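Local coordinates for protein carbon monoxide dehydrogenase (Thermococcus sp. AM4, PDB 6T7J) that probably catalyses the reversible oxidation of carbon monoxide to carbon dioxide with ferredoxin as electron acceptor, and here holds a nickel-free active-site cluster, at residues A[19-30]-A[402-410]. Residues are numbered along the deposited sequence; the frame is centred on the assembly and turned at random.
Sequences GVAELIEKAEEE and DRVHIPKHK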
ATOM      1  N   GLY A  19     -31.636 -20.621  -7.894  1.00 53.41           N
ATOM      2  CA  GLY A  19     -30.595 -21.446  -8.470  1.00 52.12           C
ATOM      3  C   GLY A  19     -29.370 -21.616  -7.596  1.00 61.96           C
ATOM      4  O   GLY A  19     -28.626 -22.590  -7.782  1.00 59.01           O
ATOM      5  N   VAL A  20     -29.137 -20.704  -6.651  1.00 61.67           N
ATOM      6  CA  VAL A  20     -27.946 -20.789  -5.811  1.00 61.28           C
ATOM      7  C   VAL A  20     -28.026 -22.000  -4.887  1.00 59.11           C
ATOM      8  O   VAL A  20     -27.039 -22.725  -4.700  1.00 60.95           O
ATOM      9  CB  VAL A  20     -27.762 -19.479  -5.020  1.00 59.14           C
ATOM     10  CG1 VAL A  20     -26.648 -19.622  -3.995  1.00 56.16           C
ATOM     11  CG2 VAL A  20     -27.476 -18.325  -5.970  1.00 51.61           C
ATOM     12  N   ALA A  21     -29.201 -22.243  -4.301  1.00 66.38           N
ATOM     13  CA  ALA A  21     -29.365 -23.364  -3.382  1.00 60.53           C
ATOM     14  C   ALA A  21     -29.103 -24.696  -4.079  1.00 62.51           C
ATOM     15  O   ALA A  21     -28.373 -25.550  -3.556  1.00 62.48           O
ATOM     16  CB  ALA A  21     -30.769 -23.341  -2.779  1.00 56.51           C
ATOM     17  N   GLU A  22     -29.707 -24.896  -5.257  1.00 61.10           N
ATOM     18  CA  GLU A  22     -29.517 -26.145  -5.989  1.00 63.37           C
ATOM     19  C   GLU A  22     -28.040 -26.421  -6.231  1.00 62.64           C
ATOM     20  O   GLU A  22     -27.576 -27.557  -6.072  1.00 60.27           O
ATOM     21  CB  GLU A  22     -30.264 -26.107  -7.325  1.00 62.42           C
ATOM     22  CG  GLU A  22     -31.464 -25.178  -7.384  1.00 63.26           C
ATOM     23  CD  GLU A  22     -32.053 -25.090  -8.786  1.00 64.86           C
ATOM     24  OE1 GLU A  22     -31.530 -25.769  -9.696  1.00 61.14           O
ATOM     25  OE2 GLU A  22     -33.035 -24.343  -8.980  1.00 61.06           O
ATOM     26  N   LEU A  23     -27.280 -25.388  -6.592  1.00 59.27           N
ATOM     27  CA  LEU A  23     -25.880 -25.591  -6.932  1.00 54.47           C
ATOM     28  C   LEU A  23     -25.012 -25.777  -5.696  1.00 55.57           C
ATOM     29  O   LEU A  23     -24.026 -26.519  -5.747  1.00 56.57           O
ATOM     30  CB  LEU A  23     -25.374 -24.426  -7.779  1.00 57.76           C
ATOM     31  CG  LEU A  23     -25.492 -24.602  -9.296  1.00 56.62           C
ATOM     32  CD1 LEU A  23     -26.802 -25.267  -9.697  1.00 63.09           C
ATOM     33  CD2 LEU A  23     -25.352 -23.265  -9.979  1.00 57.39           C
ATOM     34  N   ILE A  24     -25.361 -25.136  -4.578  1.00 56.48           N
ATOM     35  CA  ILE A  24     -24.656 -25.427  -3.330  1.00 60.23           C
ATOM     36  C   ILE A  24     -24.865 -26.884  -2.936  1.00 60.41           C
ATOM     37  O   ILE A  24     -23.926 -27.575  -2.511  1.00 59.10           O
ATOM     38  CB  ILE A  24     -25.108 -24.462  -2.219  1.00 60.14           C
ATOM     39  CG1 ILE A  24     -24.707 -23.031  -2.572  1.00 53.98           C
ATOM     40  CG2 ILE A  24     -24.499 -24.857  -0.881  1.00 65.24           C
ATOM     41  CD1 ILE A  24     -25.137 -22.012  -1.549  1.00 58.17           C
ATOM     42  N   GLU A  25     -26.090 -27.392  -3.100  1.00 61.46           N
ATOM     43  CA  GLU A  25     -26.334 -28.793  -2.775  1.00 60.63           C
ATOM     44  C   GLU A  25     -25.618 -29.730  -3.742  1.00 59.51           C
ATOM     45  O   GLU A  25     -25.139 -30.796  -3.341  1.00 59.21           O
ATOM     46  CB  GLU A  25     -27.823 -29.083  -2.775  1.00 63.80           C
ATOM     47  CG  GLU A  25     -28.622 -28.092  -2.012  1.00 73.91           C
ATOM     48  CD  GLU A  25     -30.056 -28.281  -2.308  1.00 81.33           C
ATOM     49  OE1 GLU A  25     -30.859 -27.330  -2.116  1.00 87.62           O
ATOM     50  OE2 GLU A  25     -30.406 -29.443  -2.641  1.00 77.89           O
ATOM     51  N   LYS A  26     -25.556 -29.357  -5.024  1.00 61.12           N
ATOM     52  CA  LYS A  26     -24.796 -30.155  -5.983  1.00 56.16           C
ATOM     53  C   LYS A  26     -23.321 -30.201  -5.608  1.00 56.66           C
ATOM     54  O   LYS A  26     -22.684 -31.261  -5.681  1.00 56.45           O
ATOM     55  CB  LYS A  26     -24.978 -29.591  -7.392  1.00 52.85           C
ATOM     56  CG  LYS A  26     -24.258 -30.381  -8.470  1.00 54.80           C
ATOM     57  CD  LYS A  26     -24.628 -29.883  -9.856  1.00 55.56           C
ATOM     58  CE  LYS A  26     -24.131 -30.832 -10.932  1.00 52.91           C
ATOM     59  NZ  LYS A  26     -22.652 -30.976 -10.904  1.00 54.45           N
ATOM     60  N   ALA A  27     -22.759 -29.060  -5.200  1.00 55.02           N
ATOM     61  CA  ALA A  27     -21.379 -29.033  -4.732  1.00 55.90           C
ATOM     62  C   ALA A  27     -21.191 -29.940  -3.525  1.00 57.51           C
ATOM     63  O   ALA A  27     -20.180 -30.645  -3.418  1.00 52.16           O
ATOM     64  CB  ALA A  27     -20.971 -27.601  -4.389  1.00 46.71           C
ATOM     65  N   GLU A  28     -22.157 -29.931  -2.603  1.00 58.35           N
ATOM     66  CA  GLU A  28     -22.058 -30.789  -1.425  1.00 58.44           C
ATOM     67  C   GLU A  28     -22.063 -32.262  -1.814  1.00 59.95           C
ATOM     68  O   GLU A  28     -21.228 -33.044  -1.342  1.00 57.41           O
ATOM     69  CB  GLU A  28     -23.201 -30.488  -0.458  1.00 56.75           C
ATOM     70  CG  GLU A  28     -23.127 -29.110   0.158  1.00 61.08           C
ATOM     71  CD  GLU A  28     -23.680 -29.077   1.560  1.00 64.76           C
ATOM     72  OE1 GLU A  28     -24.251 -30.099   1.993  1.00 68.32           O
ATOM     73  OE2 GLU A  28     -23.547 -28.027   2.226  1.00 65.83           O
ATOM     74  N   GLU A  29     -22.998 -32.663  -2.677  1.00 60.04           N
ATOM     75  CA  GLU A  29     -23.071 -34.071  -3.056  1.00 65.77           C
ATOM     76  C   GLU A  29     -21.870 -34.489  -3.898  1.00 60.83           C
ATOM     77  O   GLU A  29     -21.512 -35.672  -3.917  1.00 58.46           O
ATOM     78  CB  GLU A  29     -24.380 -34.360  -3.789  1.00 59.45           C
ATOM     79  CG  GLU A  29     -25.519 -34.777  -2.860  1.00 78.90           C
ATOM     80  CD  GLU A  29     -25.615 -36.285  -2.674  1.00 79.69           C
ATOM     81  OE1 GLU A  29     -26.369 -36.932  -3.432  1.00 79.79           O
ATOM     82  OE2 GLU A  29     -24.939 -36.822  -1.767  1.00 70.84           O
ATOM     83  N   GLU A  30     -21.231 -33.543  -4.584  1.00 62.27           N
ATOM     84  CA  GLU A  30     -19.990 -33.827  -5.291  1.00 60.02           C
ATOM     85  C   GLU A  30     -18.755 -33.652  -4.417  1.00 56.55           C
ATOM     86  O   GLU A  30     -17.650 -33.986  -4.860  1.00 63.36           O
ATOM     87  CB  GLU A  30     -19.867 -32.933  -6.529  1.00 60.03           C
ATOM     88  CG  GLU A  30     -20.353 -33.582  -7.813  1.00 61.67           C
ATOM     89  CD  GLU A  30     -20.829 -32.565  -8.828  1.00 65.77           C
ATOM     90  OE1 GLU A  30     -22.025 -32.596  -9.184  1.00 65.78           O
ATOM     91  OE2 GLU A  30     -20.008 -31.734  -9.268  1.00 67.76           O
ATOM     92  N   ASP A 402     -23.437 -35.897 -18.034  1.00 65.87           N
ATOM     93  CA  ASP A 402     -24.097 -36.606 -16.945  1.00 66.71           C
ATOM     94  C   ASP A 402     -24.125 -35.794 -15.656  1.00 64.83           C
ATOM     95  O   ASP A 402     -24.976 -36.048 -14.798  1.00 68.74           O
ATOM     96  CB  ASP A 402     -23.398 -37.944 -16.697  1.00 64.50           C
ATOM     97  CG  ASP A 402     -21.894 -37.799 -16.571  1.00 66.06           C
ATOM     98  OD1 ASP A 402     -21.276 -37.204 -17.479  1.00 68.94           O
ATOM     99  OD2 ASP A 402     -21.327 -38.275 -15.565  1.00 72.77           O
ATOM    100  N   ARG A 403     -23.219 -34.827 -15.501  1.00 63.05           N
ATOM    101  CA  ARG A 403     -23.118 -34.021 -14.292  1.00 65.90           C
ATOM    102  C   ARG A 403     -23.492 -32.562 -14.539  1.00 66.39           C
ATOM    103  O   ARG A 403     -23.026 -31.668 -13.828  1.00 67.04           O
ATOM    104  CB  ARG A 403     -21.710 -34.106 -13.706  1.00 58.10           C
ATOM    105  CG  ARG A 403     -21.192 -35.518 -13.519  1.00 65.55           C
ATOM    106  CD  ARG A 403     -19.676 -35.532 -13.407  1.00 64.37           C
ATOM    107  NE  ARG A 403     -19.202 -34.677 -12.322  1.00 67.18           N
ATOM    108  CZ  ARG A 403     -17.969 -34.188 -12.240  1.00 66.34           C
ATOM    109  NH1 ARG A 403     -17.626 -33.417 -11.216  1.00 66.46           N
ATOM    110  NH2 ARG A 403     -17.078 -34.470 -13.182  1.00 67.36           N
ATOM    111  N   VAL A 404     -24.330 -32.304 -15.539  1.00 64.70           N
ATOM    112  CA  VAL A 404     -24.717 -30.947 -15.907  1.00 60.39           C
ATOM    113  C   VAL A 404     -26.063 -30.628 -15.273  1.00 65.30           C
ATOM    114  O   VAL A 404     -27.024 -31.393 -15.420  1.00 63.96           O
ATOM    115  CB  VAL A 404     -24.772 -30.777 -17.435  1.00 57.23           C
ATOM    116  CG1 VAL A 404     -25.547 -29.519 -17.804  1.00 51.34           C
ATOM    117  CG2 VAL A 404     -23.366 -30.726 -18.013  1.00 57.21           C
ATOM    118  N   HIS A 405     -26.131 -29.499 -14.565  1.00 65.37           N
ATOM    119  CA  HIS A 405     -27.383 -28.999 -13.998  1.00 56.04           C
ATOM    120  C   HIS A 405     -27.348 -27.476 -14.074  1.00 56.44           C
ATOM    121  O   HIS A 405     -26.757 -26.818 -13.213  1.00 62.85           O
ATOM    122  CB  HIS A 405     -27.585 -29.477 -12.564  1.00 58.13           C
ATOM    123  CG  HIS A 405     -28.808 -28.914 -11.907  1.00 63.47           C
ATOM    124  ND1 HIS A 405     -29.999 -29.604 -11.834  1.00 66.93           N
ATOM    125  CD2 HIS A 405     -29.026 -27.726 -11.296  1.00 58.63           C
ATOM    126  CE1 HIS A 405     -30.896 -28.866 -11.205  1.00 68.45           C
ATOM    127  NE2 HIS A 405     -30.331 -27.720 -10.869  1.00 58.63           N
ATOM    128  N   ILE A 406     -27.970 -26.924 -15.106  1.00 53.17           N
ATOM    129  CA  ILE A 406     -28.111 -25.480 -15.269  1.00 55.86           C
ATOM    130  C   ILE A 406     -29.472 -25.085 -14.710  1.00 62.90           C
ATOM    131  O   ILE A 406     -30.493 -25.622 -15.167  1.00 63.62           O
ATOM    132  CB  ILE A 406     -27.977 -25.064 -16.741  1.00 61.41           C
ATOM    133  CG1 ILE A 406     -26.626 -25.513 -17.303  1.00 53.12           C
ATOM    134  CG2 ILE A 406     -28.154 -23.559 -16.890  1.00 60.50           C
ATOM    135  CD1 ILE A 406     -26.502 -25.338 -18.804  1.00 56.74           C
ATOM    136  N   PRO A 407     -29.543 -24.195 -13.723  1.00 64.25           N
ATOM    137  CA  PRO A 407     -30.855 -23.749 -13.241  1.00 61.76           C
ATOM    138  C   PRO A 407     -31.602 -22.986 -14.330  1.00 66.34           C
ATOM    139  O   PRO A 407     -31.049 -22.093 -14.976  1.00 64.66           O
ATOM    140  CB  PRO A 407     -30.512 -22.855 -12.045  1.00 60.91           C
ATOM    141  CG  PRO A 407     -29.129 -23.265 -11.640  1.00 58.62           C
ATOM    142  CD  PRO A 407     -28.440 -23.660 -12.908  1.00 55.83           C
ATOM    143  N   LYS A 408     -32.874 -23.360 -14.525  1.00 66.41           N
ATOM    144  CA  LYS A 408     -33.729 -22.725 -15.530  1.00 72.36           C
ATOM    145  C   LYS A 408     -33.808 -21.219 -15.345  1.00 67.49           C
ATOM    146  O   LYS A 408     -34.005 -20.480 -16.316  1.00 74.16           O
ATOM    147  CB  LYS A 408     -35.140 -23.323 -15.464  1.00 76.89           C
ATOM    148  CG  LYS A 408     -35.886 -23.435 -16.802  1.00 84.98           C
ATOM    149  CD  LYS A 408     -36.281 -22.074 -17.377  1.00 81.14           C
ATOM    150  CE  LYS A 408     -37.043 -22.187 -18.685  1.00 73.61           C
ATOM    151  NZ  LYS A 408     -37.516 -20.850 -19.149  1.00 80.27           N
ATOM    152  N   HIS A 409     -33.648 -20.751 -14.115  1.00 69.56           N
ATOM    153  CA  HIS A 409     -34.025 -19.393 -13.758  1.00 64.53           C
ATOM    154  C   HIS A 409     -33.247 -18.362 -14.564  1.00 62.97           C
ATOM    155  O   HIS A 409     -32.012 -18.335 -14.547  1.00 61.44           O
ATOM    156  CB  HIS A 409     -33.821 -19.201 -12.263  1.00 61.29           C
ATOM    157  CG  HIS A 409     -34.536 -20.226 -11.440  1.00 62.17           C
ATOM    158  ND1 HIS A 409     -35.888 -20.160 -11.191  1.00 63.99           N
ATOM    159  CD2 HIS A 409     -34.094 -21.352 -10.834  1.00 69.11           C
ATOM    160  CE1 HIS A 409     -36.247 -21.196 -10.452  1.00 76.61           C
ATOM    161  NE2 HIS A 409     -35.177 -21.933 -10.222  1.00 71.83           N
ATOM    162  N   LYS A 410     -33.993 -17.526 -15.278  1.00 59.90           N
ATOM    163  CA  LYS A 410     -33.466 -16.512 -16.173  1.00 58.75           C
ATOM    164  C   LYS A 410     -34.372 -15.297 -16.055  1.00 61.04           C
ATOM    165  O   LYS A 410     -35.580 -15.432 -15.848  1.00 64.66           O
ATOM    166  CB  LYS A 410     -33.413 -17.043 -17.615  1.00 61.48           C
ATOM    167  CG  LYS A 410     -32.982 -16.049 -18.673  1.00 62.92           C
ATOM    168  CD  LYS A 410     -32.648 -16.764 -19.981  1.00 66.03           C
ATOM    169  CE  LYS A 410     -33.730 -17.769 -20.366  1.00 73.78           C
ATOM    170  NZ  LYS A 410     -33.909 -17.867 -21.843  1.00 69.41           N
TER
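H405 NE2 donates to E22 OE1 at 2.6 Å. OE1 lies in the imidazole plane and the N-H...O angle is 177°, so the bond is straight, while the carboxylate is turned 72° against the ring. A chi1 of 176° in H405 carries the ring out toward E22 and leaves CB beside K26 CD, 4.0 Å away. E22 OE2 turns to the ring edge of H409, 3.5 Å from NE2, and a bound phosphate, probably from the crystallisation liquor, lies near both. Replacing E22 by alanine removes the carboxylate and is likely to leave H405 NE2 without its acceptor and the ring freer to turn. One helical turn on, K26 NZ donates to R403 O at 3.0 Å and pairs with E30 OE1, while E30 OE2 forms a long salt bridge with R403 NH1 at 3.5 Å. R403 NH1 is hydrogen-bonded to C354 O, its strongest polar partner, and K26 NZ also donates to I330 O. L23 CD1 meets P407 CG tip to tip at 3.6 Å, and P407 CB lies 3.8 Å from CA of the N-cap residue G19. L327 of helix 325-330 touches L23. The arrangement is a His-carboxylate pair plus a salt-bridge network, joining N-terminal helix 20-30 to the loop before strand 411-415.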